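Local coordinates for RickCE (Rickettsia bellii, PDB 5HAM), which is a CE-clan cysteine protease effector, represented here by its catalytic domain and neighbouring helices, that probably removes ubiquitin from modified proteins of the host cell, at residues 56-61 / 86-91; 138-143 / 178-183; 144-149 / 169-174; 43-48 / 105-110. One frame throughout, in Å; residues are numbered along the deposited sequence.

Contact 1 (56-61 / 86-91); sequences NKILAE and KKREEI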
loop_
_atom_site.group_PDB
_atom_site.type_symbol
_atom_site.label_atom_id
_atom_site.label_comp_id
_atom_site.label_asym_id
_atom_site.label_seq_id
_atom_site.Cartn_x
_atom_site.Cartn_y
_atom_site.Cartn_z
ATOM N N ASN A 56 28.084 -21.761 0.622
ATOM C CA ASN A 56 28.001 -22.865 -0.319
ATOM C C ASN A 56 26.729 -23.673 -0.104
ATOM O O ASN A 56 26.111 -24.172 -1.050
ATOM C CB ASN A 56 29.234 -23.759 -0.211
ATOM C CG ASN A 56 29.433 -24.626 -1.444
ATOM O OD1 ASN A 56 29.604 -24.109 -2.551
ATOM N ND2 ASN A 56 29.422 -25.950 -1.261
ATOM N N LYS A 57 26.327 -23.776 1.154
ATOM C CA LYS A 57 25.147 -24.537 1.501
ATOM C C LYS A 57 23.900 -23.854 0.967
ATOM O O LYS A 57 22.972 -24.508 0.488
ATOM C CB LYS A 57 25.056 -24.705 3.015
ATOM N N ILE A 58 23.881 -22.532 1.043
ATOM C CA ILE A 58 22.739 -21.780 0.551
ATOM C C ILE A 58 22.642 -21.852 -0.979
ATOM O O ILE A 58 21.569 -22.104 -1.529
ATOM C CB ILE A 58 22.761 -20.338 1.070
ATOM C CG1 ILE A 58 22.547 -20.341 2.594
ATOM C CG2 ILE A 58 21.688 -19.512 0.382
ATOM C CD1 ILE A 58 22.786 -19.007 3.266
ATOM N N LEU A 59 23.767 -21.665 -1.659
ATOM C CA LEU A 59 23.792 -21.762 -3.112
ATOM C C LEU A 59 23.252 -23.126 -3.544
ATOM O O LEU A 59 22.437 -23.240 -4.462
ATOM C CB LEU A 59 25.215 -21.564 -3.633
ATOM C CG LEU A 59 25.338 -21.704 -5.153
ATOM C CD1 LEU A 59 24.320 -20.810 -5.893
ATOM C CD2 LEU A 59 26.757 -21.406 -5.605
ATOM N N ALA A 60 23.692 -24.151 -2.831
ATOM C CA ALA A 60 23.224 -25.509 -3.054
ATOM C C ALA A 60 21.708 -25.624 -2.945
ATOM O O ALA A 60 21.068 -26.176 -3.838
ATOM C CB ALA A 60 23.903 -26.478 -2.082
ATOM N N GLU A 61 21.121 -25.104 -1.871
ATOM C CA GLU A 61 19.673 -25.203 -1.731
ATOM C C GLU A 61 18.939 -24.398 -2.817
ATOM O O GLU A 61 17.893 -24.822 -3.321
ATOM C CB GLU A 61 19.216 -24.829 -0.311
ATOM C CG GLU A 61 19.284 -23.343 0.032
ATOM C CD GLU A 61 19.195 -23.051 1.533
ATOM O OE1 GLU A 61 19.714 -23.860 2.338
ATOM O OE2 GLU A 61 18.611 -22.005 1.903
ATOM N N LYS A 86 16.168 -17.948 -9.314
ATOM C CA LYS A 86 17.216 -17.570 -10.243
ATOM C C LYS A 86 17.883 -16.271 -9.828
ATOM O O LYS A 86 19.108 -16.142 -9.905
ATOM C CB LYS A 86 16.658 -17.488 -11.665
ATOM C CG LYS A 86 16.637 -18.865 -12.331
ATOM C CD LYS A 86 15.730 -18.976 -13.523
ATOM C CE LYS A 86 16.043 -20.273 -14.272
ATOM N NZ LYS A 86 15.237 -20.456 -15.508
ATOM N N LYS A 87 17.087 -15.321 -9.351
ATOM C CA LYS A 87 17.653 -14.064 -8.894
ATOM C C LYS A 87 18.567 -14.291 -7.691
ATOM O O LYS A 87 19.645 -13.688 -7.586
ATOM C CB LYS A 87 16.570 -13.051 -8.539
ATOM C CG LYS A 87 17.146 -11.721 -8.058
ATOM C CD LYS A 87 16.083 -10.819 -7.429
ATOM C CE LYS A 87 16.709 -9.882 -6.425
ATOM N NZ LYS A 87 15.710 -9.346 -5.444
ATOM N N ARG A 88 18.128 -15.167 -6.792
ATOM C CA ARG A 88 18.918 -15.522 -5.624
ATOM C C ARG A 88 20.218 -16.204 -6.029
ATOM O O ARG A 88 21.269 -15.950 -5.440
ATOM C CB ARG A 88 18.123 -16.430 -4.708
ATOM C CG ARG A 88 17.162 -15.696 -3.797
ATOM C CD ARG A 88 16.526 -16.664 -2.803
ATOM N NE ARG A 88 17.416 -17.058 -1.705
ATOM C CZ ARG A 88 17.471 -18.286 -1.185
ATOM N NH1 ARG A 88 16.701 -19.249 -1.672
ATOM N NH2 ARG A 88 18.290 -18.555 -0.177
ATOM N N GLU A 89 20.151 -17.065 -7.038
ATOM C CA GLU A 89 21.362 -17.693 -7.517
ATOM C C GLU A 89 22.351 -16.625 -7.996
ATOM O O GLU A 89 23.541 -16.732 -7.737
ATOM C CB GLU A 89 21.070 -18.704 -8.624
ATOM C CG GLU A 89 22.295 -19.517 -9.016
ATOM C CD GLU A 89 22.041 -20.482 -10.164
ATOM O OE1 GLU A 89 21.036 -20.305 -10.896
ATOM O OE2 GLU A 89 22.864 -21.413 -10.337
ATOM N N GLU A 90 21.854 -15.591 -8.670
ATOM C CA GLU A 90 22.725 -14.543 -9.193
ATOM C C GLU A 90 23.388 -13.792 -8.057
ATOM O O GLU A 90 24.575 -13.467 -8.120
ATOM C CB GLU A 90 21.957 -13.544 -10.066
ATOM C CG GLU A 90 21.354 -14.105 -11.337
ATOM C CD GLU A 90 22.375 -14.543 -12.369
ATOM O OE1 GLU A 90 23.601 -14.409 -12.141
ATOM O OE2 GLU A 90 21.938 -15.033 -13.432
ATOM N N ILE A 91 22.609 -13.511 -7.027
ATOM C CA ILE A 91 23.110 -12.789 -5.873
ATOM C C ILE A 91 24.218 -13.572 -5.186
ATOM O O ILE A 91 25.253 -13.014 -4.840
ATOM C CB ILE A 91 21.972 -12.452 -4.891
ATOM C CG1 ILE A 91 21.194 -11.236 -5.412
ATOM C CG2 ILE A 91 22.507 -12.124 -3.513
ATOM C CD1 ILE A 91 19.850 -11.027 -4.731
#
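Arg88 reaches from helix 75-93 to Ile58 and Glu61 on helix 52-69, and the two helices form an antiparallel hairpin, their short segments running at 154° to each other with axes 9.8 Å apart. The contact is small and near the surface, carried by Ile58, Leu59, Glu61, Arg88 and Glu89. The Arg88 side chain leaves CB with CG beside the backbone N (chi1 -82°), and it also touches Val62, one turn further along the facing helix. A bend at chi3 (76°) then turns the guanidinium toward helix 52-69. NE still stands 5.3 Å from Ile58 CG2 and makes a salt bridge with Asp47 of helix 42-49, its main polar partner. CZ is closer, 4.7 Å from Ile58 CG2, and at the tip NH2 meets that methyl at 3.6 Å. The two side chains cross at about a right angle there, and the approach is oblique to the guanidinium. Glu61 OE2 lies at the edge, near the guanidinium plane, but at 4.0 Å from Arg88 NH2 it is beyond a salt bridge, so the attraction between the opposite charges is probably modest. At the next residue, the Glu89 carboxylate points on to Gln63, with which it forms a weak hydrogen bond. The apolar stem of Glu89 supplies the other contact of the pair of segments, its CG resting 3.9 Å from Leu59 CD1.

Contact 2 (138-143 / 178-183); sequences IPIEMG and QKLPKL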
loop_
_atom_site.group_PDB
_atom_site.type_symbol
_atom_site.label_atom_id
_atom_site.label_comp_id
_atom_site.label_asym_id
_atom_site.label_seq_id
_atom_site.Cartn_x
_atom_site.Cartn_y
_atom_site.Cartn_z
ATOM N N ILE A 138 -5.102 9.781 2.951
ATOM C CA ILE A 138 -3.869 9.038 2.717
ATOM C C ILE A 138 -4.155 7.672 2.096
ATOM O O ILE A 138 -4.722 6.792 2.747
ATOM C CB ILE A 138 -3.095 8.797 4.031
ATOM C CG1 ILE A 138 -3.031 10.085 4.872
ATOM C CG2 ILE A 138 -1.708 8.230 3.727
ATOM C CD1 ILE A 138 -2.393 9.886 6.260
ATOM N N PRO A 139 -3.772 7.493 0.828
ATOM C CA PRO A 139 -3.873 6.177 0.192
ATOM C C PRO A 139 -2.869 5.271 0.865
ATOM O O PRO A 139 -1.753 5.708 1.082
ATOM C CB PRO A 139 -3.450 6.444 -1.262
ATOM C CG PRO A 139 -3.569 7.904 -1.452
ATOM C CD PRO A 139 -3.307 8.532 -0.103
ATOM N N ILE A 140 -3.263 4.053 1.214
ATOM C CA ILE A 140 -2.361 3.120 1.868
ATOM C C ILE A 140 -2.260 1.813 1.101
ATOM O O ILE A 140 -3.258 1.114 0.902
ATOM C CB ILE A 140 -2.777 2.845 3.334
ATOM C CG1 ILE A 140 -2.751 4.163 4.122
ATOM C CG2 ILE A 140 -1.838 1.824 3.957
ATOM C CD1 ILE A 140 -2.845 3.993 5.587
ATOM N N GLU A 141 -1.050 1.500 0.654
ATOM C CA GLU A 141 -0.789 0.245 -0.036
ATOM C C GLU A 141 -0.279 -0.807 0.941
ATOM O O GLU A 141 0.861 -0.740 1.381
ATOM C CB GLU A 141 0.220 0.460 -1.163
ATOM C CG GLU A 141 0.026 -0.451 -2.367
ATOM C CD GLU A 141 1.110 -0.250 -3.420
ATOM O OE1 GLU A 141 2.085 0.485 -3.138
ATOM O OE2 GLU A 141 0.991 -0.818 -4.533
ATOM N N MET A 142 -1.139 -1.770 1.274
ATOM C CA MET A 142 -0.817 -2.844 2.214
ATOM C C MET A 142 0.005 -3.936 1.579
ATOM O O MET A 142 0.341 -4.930 2.224
ATOM C CB MET A 142 -2.101 -3.485 2.748
ATOM C CG MET A 142 -3.063 -2.536 3.431
ATOM S SD MET A 142 -2.432 -1.918 4.982
ATOM C CE MET A 142 -2.235 -3.402 5.902
ATOM N N GLY A 143 0.315 -3.769 0.307
ATOM C CA GLY A 143 1.069 -4.757 -0.439
ATOM C C GLY A 143 0.828 -4.381 -1.879
ATOM O O GLY A 143 0.008 -3.491 -2.137
ATOM N N GLN A 178 -0.703 -6.169 11.830
ATOM C CA GLN A 178 -0.964 -4.894 12.492
ATOM C C GLN A 178 0.064 -3.846 12.109
ATOM O O GLN A 178 0.324 -2.904 12.855
ATOM C CB GLN A 178 -1.047 -5.075 14.020
ATOM C CG GLN A 178 -2.246 -5.916 14.435
ATOM C CD GLN A 178 -2.199 -6.358 15.883
ATOM O OE1 GLN A 178 -1.793 -5.604 16.763
ATOM N NE2 GLN A 178 -2.610 -7.592 16.136
ATOM N N LYS A 179 0.637 -4.005 10.925
ATOM C CA LYS A 179 1.635 -3.067 10.458
ATOM C C LYS A 179 1.164 -1.604 10.483
ATOM O O LYS A 179 1.883 -0.730 10.954
ATOM C CB LYS A 179 2.218 -3.497 9.095
ATOM C CG LYS A 179 1.312 -3.476 7.877
ATOM C CD LYS A 179 1.979 -4.274 6.728
ATOM C CE LYS A 179 1.173 -4.262 5.455
ATOM N NZ LYS A 179 1.450 -5.373 4.508
ATOM N N LEU A 180 -0.056 -1.340 10.032
ATOM C CA LEU A 180 -0.569 0.038 10.020
ATOM C C LEU A 180 -0.855 0.615 11.439
ATOM O O LEU A 180 -0.421 1.733 11.773
ATOM C CB LEU A 180 -1.778 0.169 9.062
ATOM C CG LEU A 180 -2.558 1.487 9.058
ATOM C CD1 LEU A 180 -1.631 2.673 8.782
ATOM C CD2 LEU A 180 -3.682 1.436 8.036
ATOM N N PRO A 181 -1.582 -0.138 12.278
ATOM C CA PRO A 181 -1.736 0.349 13.651
ATOM C C PRO A 181 -0.404 0.515 14.366
ATOM O O PRO A 181 -0.301 1.421 15.179
ATOM C CB PRO A 181 -2.579 -0.748 14.316
ATOM C CG PRO A 181 -3.428 -1.242 13.202
ATOM C CD PRO A 181 -2.525 -1.228 11.979
ATOM N N LYS A 182 0.584 -0.327 14.067
ATOM C CA LYS A 182 1.925 -0.142 14.621
ATOM C C LYS A 182 2.538 1.177 14.145
ATOM O O LYS A 182 3.247 1.850 14.898
ATOM C CB LYS A 182 2.865 -1.301 14.253
ATOM C CG LYS A 182 2.537 -2.647 14.906
ATOM C CD LYS A 182 1.851 -2.496 16.260
ATOM C CE LYS A 182 1.364 -3.847 16.813
ATOM N NZ LYS A 182 0.440 -3.676 17.984
ATOM N N LEU A 183 2.275 1.542 12.892
ATOM C CA LEU A 183 2.794 2.796 12.365
ATOM C C LEU A 183 2.109 3.962 13.054
ATOM O O LEU A 183 2.759 4.906 13.483
ATOM C CB LEU A 183 2.573 2.892 10.862
ATOM C CG LEU A 183 2.969 4.228 10.228
ATOM C CD1 LEU A 183 4.484 4.482 10.358
ATOM C CD2 LEU A 183 2.525 4.252 8.774
#
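Ile140 and Met142 face Leu180 and Lys179 where helix 175-188 packs on the end of strand 135-141, a buried helix-on-sheet interface within the alpha+beta catalytic domain. In the first shell, Ile140 CD1 sits against the forked end of Leu180, 3.6 Å from CD2 and 3.7 Å from CD1, so both methyls share one partner. Just beyond the strand end, Lys179 NZ donates a hydrogen bond of 2.6 Å to Met142 O. The C=O...N angle is 136° and the donor is tilted 32° from the carbonyl plane. An extended lysine chain makes this reach possible: beyond CG it runs nearly straight to the loop. The Met142 side chain, by contrast, is bent at both chi2 and chi3, which brings its methyl across the lysine chain, near CE and CG. Further out, NZ is held by more than one acceptor, since it also makes a salt bridge with Asp176 at the start of the same helix and a hydrogen bond to Arg36 O. Three oxygens thus share one ammonium group, which would be expected to favour its charged form. The strand side is set by backbone hydrogen bonds from Ile140 to Thr148 and from Glu141 to Ile33 and Phe35, while Ile173 meets Leu180 and Phe35 touches both Ile140 and Lys179. The closest carbon contact along the lysine is from Met142 CE to Lys179 CE, 3.5 Å.

Contact 3 (144-149 / 169-174); sequences YGHWTV and LGNSIN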
loop_
_atom_site.group_PDB
_atom_site.type_symbol
_atom_site.label_atom_id
_atom_site.label_comp_id
_atom_site.label_asym_id
_atom_site.label_seq_id
_atom_site.Cartn_x
_atom_site.Cartn_y
_atom_site.Cartn_z
ATOM N N TYR A 144 1.525 -5.033 -2.806
ATOM C CA TYR A 144 1.437 -4.668 -4.216
ATOM C C TYR A 144 -0.017 -4.582 -4.724
ATOM O O TYR A 144 -0.728 -5.585 -4.815
ATOM C CB TYR A 144 2.288 -5.598 -5.110
ATOM C CG TYR A 144 2.332 -5.109 -6.546
ATOM C CD1 TYR A 144 3.288 -4.194 -6.961
ATOM C CD2 TYR A 144 1.382 -5.527 -7.474
ATOM C CE1 TYR A 144 3.308 -3.722 -8.258
ATOM C CE2 TYR A 144 1.406 -5.073 -8.770
ATOM C CZ TYR A 144 2.364 -4.172 -9.157
ATOM O OH TYR A 144 2.365 -3.723 -10.448
ATOM N N GLY A 145 -0.457 -3.363 -5.018
ATOM C CA GLY A 145 -1.782 -3.130 -5.556
ATOM C C GLY A 145 -2.912 -3.299 -4.555
ATOM O O GLY A 145 -4.081 -3.121 -4.900
ATOM N N HIS A 146 -2.572 -3.646 -3.320
ATOM C CA HIS A 146 -3.572 -3.794 -2.264
ATOM C C HIS A 146 -3.873 -2.422 -1.688
ATOM O O HIS A 146 -3.405 -2.069 -0.606
ATOM C CB HIS A 146 -3.078 -4.771 -1.186
ATOM C CG HIS A 146 -4.103 -5.097 -0.141
ATOM N ND1 HIS A 146 -4.007 -6.206 0.674
ATOM C CD2 HIS A 146 -5.236 -4.454 0.235
ATOM C CE1 HIS A 146 -5.038 -6.233 1.500
ATOM N NE2 HIS A 146 -5.797 -5.182 1.255
ATOM N N TRP A 147 -4.653 -1.649 -2.427
ATOM C CA TRP A 147 -4.887 -0.255 -2.073
ATOM C C TRP A 147 -6.010 -0.150 -1.074
ATOM O O TRP A 147 -7.023 -0.836 -1.212
ATOM C CB TRP A 147 -5.213 0.589 -3.303
ATOM C CG TRP A 147 -4.035 0.862 -4.105
ATOM C CD1 TRP A 147 -3.738 0.337 -5.321
ATOM C CD2 TRP A 147 -2.960 1.721 -3.755
ATOM N NE1 TRP A 147 -2.534 0.825 -5.762
ATOM C CE2 TRP A 147 -2.032 1.688 -4.816
ATOM C CE3 TRP A 147 -2.686 2.543 -2.654
ATOM C CZ2 TRP A 147 -0.860 2.420 -4.810
ATOM C CZ3 TRP A 147 -1.526 3.268 -2.644
ATOM C CH2 TRP A 147 -0.621 3.200 -3.715
ATOM N N THR A 148 -5.793 0.692 -0.060
ATOM C CA THR A 148 -6.769 0.983 0.978
ATOM C C THR A 148 -6.663 2.475 1.308
ATOM O O THR A 148 -5.814 3.176 0.756
ATOM C CB THR A 148 -6.492 0.166 2.259
ATOM O OG1 THR A 148 -5.267 0.588 2.865
ATOM C CG2 THR A 148 -6.374 -1.296 1.949
ATOM N N VAL A 149 -7.502 2.976 2.208
ATOM C CA VAL A 149 -7.477 4.411 2.482
ATOM C C VAL A 149 -7.548 4.751 3.973
ATOM O O VAL A 149 -8.237 4.086 4.760
ATOM C CB VAL A 149 -8.584 5.175 1.688
ATOM C CG1 VAL A 149 -9.985 4.824 2.220
ATOM C CG2 VAL A 149 -8.340 6.667 1.713
ATOM N N LEU A 169 -11.491 -4.963 0.126
ATOM C CA LEU A 169 -11.438 -6.425 0.101
ATOM C C LEU A 169 -12.066 -7.071 1.333
ATOM O O LEU A 169 -12.238 -8.292 1.370
ATOM C CB LEU A 169 -9.986 -6.919 -0.025
ATOM C CG LEU A 169 -9.211 -6.646 -1.322
ATOM C CD1 LEU A 169 -7.716 -6.891 -1.128
ATOM C CD2 LEU A 169 -9.755 -7.491 -2.470
ATOM N N GLY A 170 -12.374 -6.264 2.348
ATOM C CA GLY A 170 -12.981 -6.771 3.570
ATOM C C GLY A 170 -12.017 -7.226 4.670
ATOM O O GLY A 170 -12.420 -7.929 5.588
ATOM N N ASN A 171 -10.742 -6.848 4.580
ATOM C CA ASN A 171 -9.801 -7.047 5.689
ATOM C C ASN A 171 -9.927 -5.924 6.699
ATOM O O ASN A 171 -10.302 -4.807 6.341
ATOM C CB ASN A 171 -8.357 -7.050 5.200
ATOM C CG ASN A 171 -8.111 -8.070 4.137
ATOM O OD1 ASN A 171 -8.129 -9.271 4.402
ATOM N ND2 ASN A 171 -7.865 -7.601 2.916
ATOM N N SER A 172 -9.598 -6.202 7.955
ATOM C CA SER A 172 -9.600 -5.148 8.960
ATOM C C SER A 172 -8.319 -4.345 8.777
ATOM O O SER A 172 -7.442 -4.744 8.023
ATOM C CB SER A 172 -9.626 -5.733 10.373
ATOM O OG SER A 172 -8.315 -6.111 10.774
ATOM N N ILE A 173 -8.214 -3.232 9.499
ATOM C CA ILE A 173 -7.021 -2.395 9.509
ATOM C C ILE A 173 -5.805 -3.125 10.101
ATOM O O ILE A 173 -4.690 -2.625 10.011
ATOM C CB ILE A 173 -7.282 -1.073 10.290
ATOM C CG1 ILE A 173 -6.237 -0.015 9.974
ATOM C CG2 ILE A 173 -7.354 -1.296 11.803
ATOM C CD1 ILE A 173 -6.390 1.188 10.850
ATOM N N ASN A 174 -6.029 -4.308 10.693
ATOM C CA ASN A 174 -4.958 -5.115 11.298
ATOM C C ASN A 174 -4.285 -6.055 10.331
ATOM O O ASN A 174 -3.388 -6.796 10.701
ATOM C CB ASN A 174 -5.494 -5.939 12.460
ATOM C CG ASN A 174 -5.902 -5.074 13.626
ATOM O OD1 ASN A 174 -5.162 -4.180 14.037
ATOM N ND2 ASN A 174 -7.092 -5.308 14.144
#
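The probable active-site histidine of the CE-clan protease fold, His146, meets Leu169 and Asn171 on the loop between strand 160-166 and helix 175-188. The imidazole has CG anti to the backbone N (chi1 -174°), which carries the ring across toward that loop. Leu169 CD1 lies over one face in a CH-pi contact, 3.7 Å from the ring centroid and 19° off the normal. It is displaced toward the rim, and its nearest ring atom is His146 NE2 at 3.5 Å. Asn171 approaches from another direction: its ND2 stands near the ring plane at the edge, 3.4 Å from His146 CE1, with amide and imidazole planes 49° apart. That amide is not bonded to the histidine. Instead, His146 NE2 and Asn171 ND2 both hydrogen-bond to Asp167 OD2, so one carboxylate oxygen joins ring and amide and explains why they come so close. Tyr175 adds an edge-to-face ring contact to His146, which together with Asp167 and the leucine methyl should restrict rotation of the imidazole. Further along the loop, Ser172 OG accepts from Asn174 N at 2.9 Å, a capping bond ahead of helix 175-188. Leu169 also touches Cys211, the first residue of helix 211-223. A histidine just before one strand, an aspartate after the next and a cysteine heading a helix are consistent with the His-Asp-Cys triad of CE-clan proteases.

Contact 4 (43-48 / 105-110); sequences EMLKDY and DLLRGG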
loop_
_atom_site.group_PDB
_atom_site.type_symbol
_atom_site.label_atom_id
_atom_site.label_comp_id
_atom_site.label_asym_id
_atom_site.label_seq_id
_atom_site.Cartn_x
_atom_site.Cartn_y
_atom_site.Cartn_z
ATOM N N GLU A 43 17.656 -14.577 8.490
ATOM C CA GLU A 43 17.939 -15.694 7.593
ATOM C C GLU A 43 17.931 -15.264 6.120
ATOM O O GLU A 43 18.770 -15.699 5.334
ATOM C CB GLU A 43 16.956 -16.844 7.832
ATOM N N MET A 44 16.997 -14.388 5.757
ATOM C CA MET A 44 16.965 -13.876 4.398
ATOM C C MET A 44 18.270 -13.152 4.072
ATOM O O MET A 44 18.818 -13.325 2.989
ATOM C CB MET A 44 15.764 -12.953 4.178
ATOM C CG MET A 44 14.424 -13.650 4.316
ATOM S SD MET A 44 12.994 -12.534 4.329
ATOM C CE MET A 44 13.377 -11.496 2.905
ATOM N N LEU A 45 18.774 -12.364 5.018
ATOM C CA LEU A 45 19.965 -11.548 4.778
ATOM C C LEU A 45 21.249 -12.373 4.615
ATOM O O LEU A 45 22.263 -11.871 4.108
ATOM C CB LEU A 45 20.140 -10.497 5.875
ATOM C CG LEU A 45 19.038 -9.427 5.945
ATOM C CD1 LEU A 45 19.316 -8.479 7.103
ATOM C CD2 LEU A 45 18.921 -8.660 4.632
ATOM N N LYS A 46 21.203 -13.639 5.028
ATOM C CA LYS A 46 22.354 -14.529 4.840
ATOM C C LYS A 46 22.668 -14.735 3.357
ATOM O O LYS A 46 23.781 -15.110 3.002
ATOM C CB LYS A 46 22.169 -15.861 5.572
ATOM C CG LYS A 46 22.070 -15.674 7.071
ATOM C CD LYS A 46 22.173 -16.973 7.829
ATOM C CE LYS A 46 22.369 -16.712 9.323
ATOM N NZ LYS A 46 22.780 -17.931 10.090
ATOM N N ASP A 47 21.697 -14.441 2.497
ATOM C CA ASP A 47 21.916 -14.448 1.057
ATOM C C ASP A 47 22.982 -13.419 0.701
ATOM O O ASP A 47 23.626 -13.524 -0.347
ATOM C CB ASP A 47 20.628 -14.087 0.305
ATOM C CG ASP A 47 19.644 -15.247 0.207
ATOM O OD1 ASP A 47 19.830 -16.284 0.884
ATOM O OD2 ASP A 47 18.666 -15.103 -0.556
ATOM N N TYR A 48 23.130 -12.402 1.556
ATOM C CA TYR A 48 24.129 -11.362 1.345
ATOM C C TYR A 48 25.377 -11.518 2.229
ATOM O O TYR A 48 26.462 -11.103 1.837
ATOM C CB TYR A 48 23.511 -9.985 1.567
ATOM C CG TYR A 48 22.203 -9.752 0.829
ATOM C CD1 TYR A 48 22.189 -9.392 -0.516
ATOM C CD2 TYR A 48 20.988 -9.872 1.484
ATOM C CE1 TYR A 48 21.020 -9.168 -1.177
ATOM C CE2 TYR A 48 19.807 -9.652 0.825
ATOM C CZ TYR A 48 19.827 -9.296 -0.505
ATOM O OH TYR A 48 18.641 -9.072 -1.163
ATOM N N ASP A 105 21.864 -1.469 0.569
ATOM C CA ASP A 105 20.828 -0.825 -0.253
ATOM C C ASP A 105 19.448 -1.234 0.239
ATOM O O ASP A 105 18.569 -0.396 0.430
ATOM C CB ASP A 105 20.952 -1.219 -1.731
ATOM C CG ASP A 105 22.156 -0.608 -2.393
ATOM O OD1 ASP A 105 22.807 0.227 -1.732
ATOM O OD2 ASP A 105 22.445 -0.948 -3.569
ATOM N N LEU A 106 19.272 -2.536 0.429
ATOM C CA LEU A 106 18.016 -3.086 0.907
ATOM C C LEU A 106 17.639 -2.481 2.267
ATOM O O LEU A 106 16.504 -2.086 2.492
ATOM C CB LEU A 106 18.123 -4.610 1.000
ATOM C CG LEU A 106 16.914 -5.279 1.645
ATOM C CD1 LEU A 106 15.657 -4.928 0.859
ATOM C CD2 LEU A 106 17.110 -6.785 1.737
ATOM N N LEU A 107 18.607 -2.397 3.164
ATOM C CA LEU A 107 18.330 -1.870 4.487
ATOM C C LEU A 107 18.049 -0.382 4.413
ATOM O O LEU A 107 17.204 0.106 5.134
ATOM C CB LEU A 107 19.503 -2.128 5.432
ATOM C CG LEU A 107 19.429 -3.357 6.338
ATOM C CD1 LEU A 107 18.823 -4.528 5.595
ATOM C CD2 LEU A 107 20.827 -3.699 6.878
ATOM N N ARG A 108 18.761 0.328 3.540
ATOM C CA ARG A 108 18.589 1.785 3.392
ATOM C C ARG A 108 17.186 2.137 2.905
ATOM O O ARG A 108 16.542 3.032 3.437
ATOM C CB ARG A 108 19.623 2.333 2.411
ATOM C CG ARG A 108 19.639 3.835 2.259
ATOM C CD ARG A 108 20.518 4.275 1.071
ATOM N NE ARG A 108 21.907 3.845 1.215
ATOM C CZ ARG A 108 22.500 2.944 0.433
ATOM N NH1 ARG A 108 21.829 2.380 -0.559
ATOM N NH2 ARG A 108 23.766 2.609 0.641
ATOM N N GLY A 109 16.719 1.407 1.896
ATOM C CA GLY A 109 15.392 1.588 1.345
ATOM C C GLY A 109 14.286 1.334 2.358
ATOM O O GLY A 109 13.304 2.081 2.432
ATOM N N GLY A 110 14.448 0.277 3.147
ATOM C CA GLY A 110 13.468 -0.068 4.159
ATOM C C GLY A 110 13.400 0.998 5.242
ATOM O O GLY A 110 12.332 1.332 5.744
#
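Leu45 turns its CG beside the backbone N (chi1 -65°), whereas Leu106 holds its CG on the far side from its own N (chi1 173°), and the two leucines thereby extend into the space between their helices. Their ends meet obliquely, with Leu45 CD2 3.9 Å from Leu106 CD2. The same Leu45 methyl lies 4.2 Å from Leu107 CD1, so it faces two consecutive residues of helix 96-130. From the next turn, Tyr48 brings its ring to Leu106 at about a right angle between the side chains: CE2 and OH are each 4.0 Å from Leu106 CD2. Leu106 CD2 is therefore the common point of the contact, shared by an aliphatic and an aromatic neighbour. The interaction is van der Waals packing, mostly between apolar groups, and sits near the surface. Its sparseness agrees with the axes of the two short segments, 12.4 Å apart at closest and at 134°, an arrangement in which only side-chain ends span the gap. Within helix 96-130, Arg108 NH1 and Asp105 OD1 form a salt bridge that takes no part in the contact. In the fold, short helix 42-49 lies between this long helix and the hairpin of helices 52-69 and 75-93: Tyr48 also touches Leu102 and Lys103 of the former, Asp47 O accepts from Arg99, and Lys46 and Asp47 touch Ile58 of helix 52-69.

How the contacts relate
The four contacts fall into two groups. Contacts 2 and 3 have centres 8 Å apart in the catalytic domain and share the sheet through neighbouring strands 135-141 and 147-155, with a probable hydrogen bond of 2.7 Å from Ile140 N to Thr148 O. Leu180 and Pro181 of contact 2 also pack on Ile173 of contact 3, so the helix is seated against the loop beside the probable active-site histidine. Contacts 1 and 4 belong to the helical arm, centres 15 Å apart, joined by the salt bridge from Arg88 NE to Asp47 OD2 at 2.6 Å. Between the groups, contact 1 and contact 3 have centres 34 Å apart.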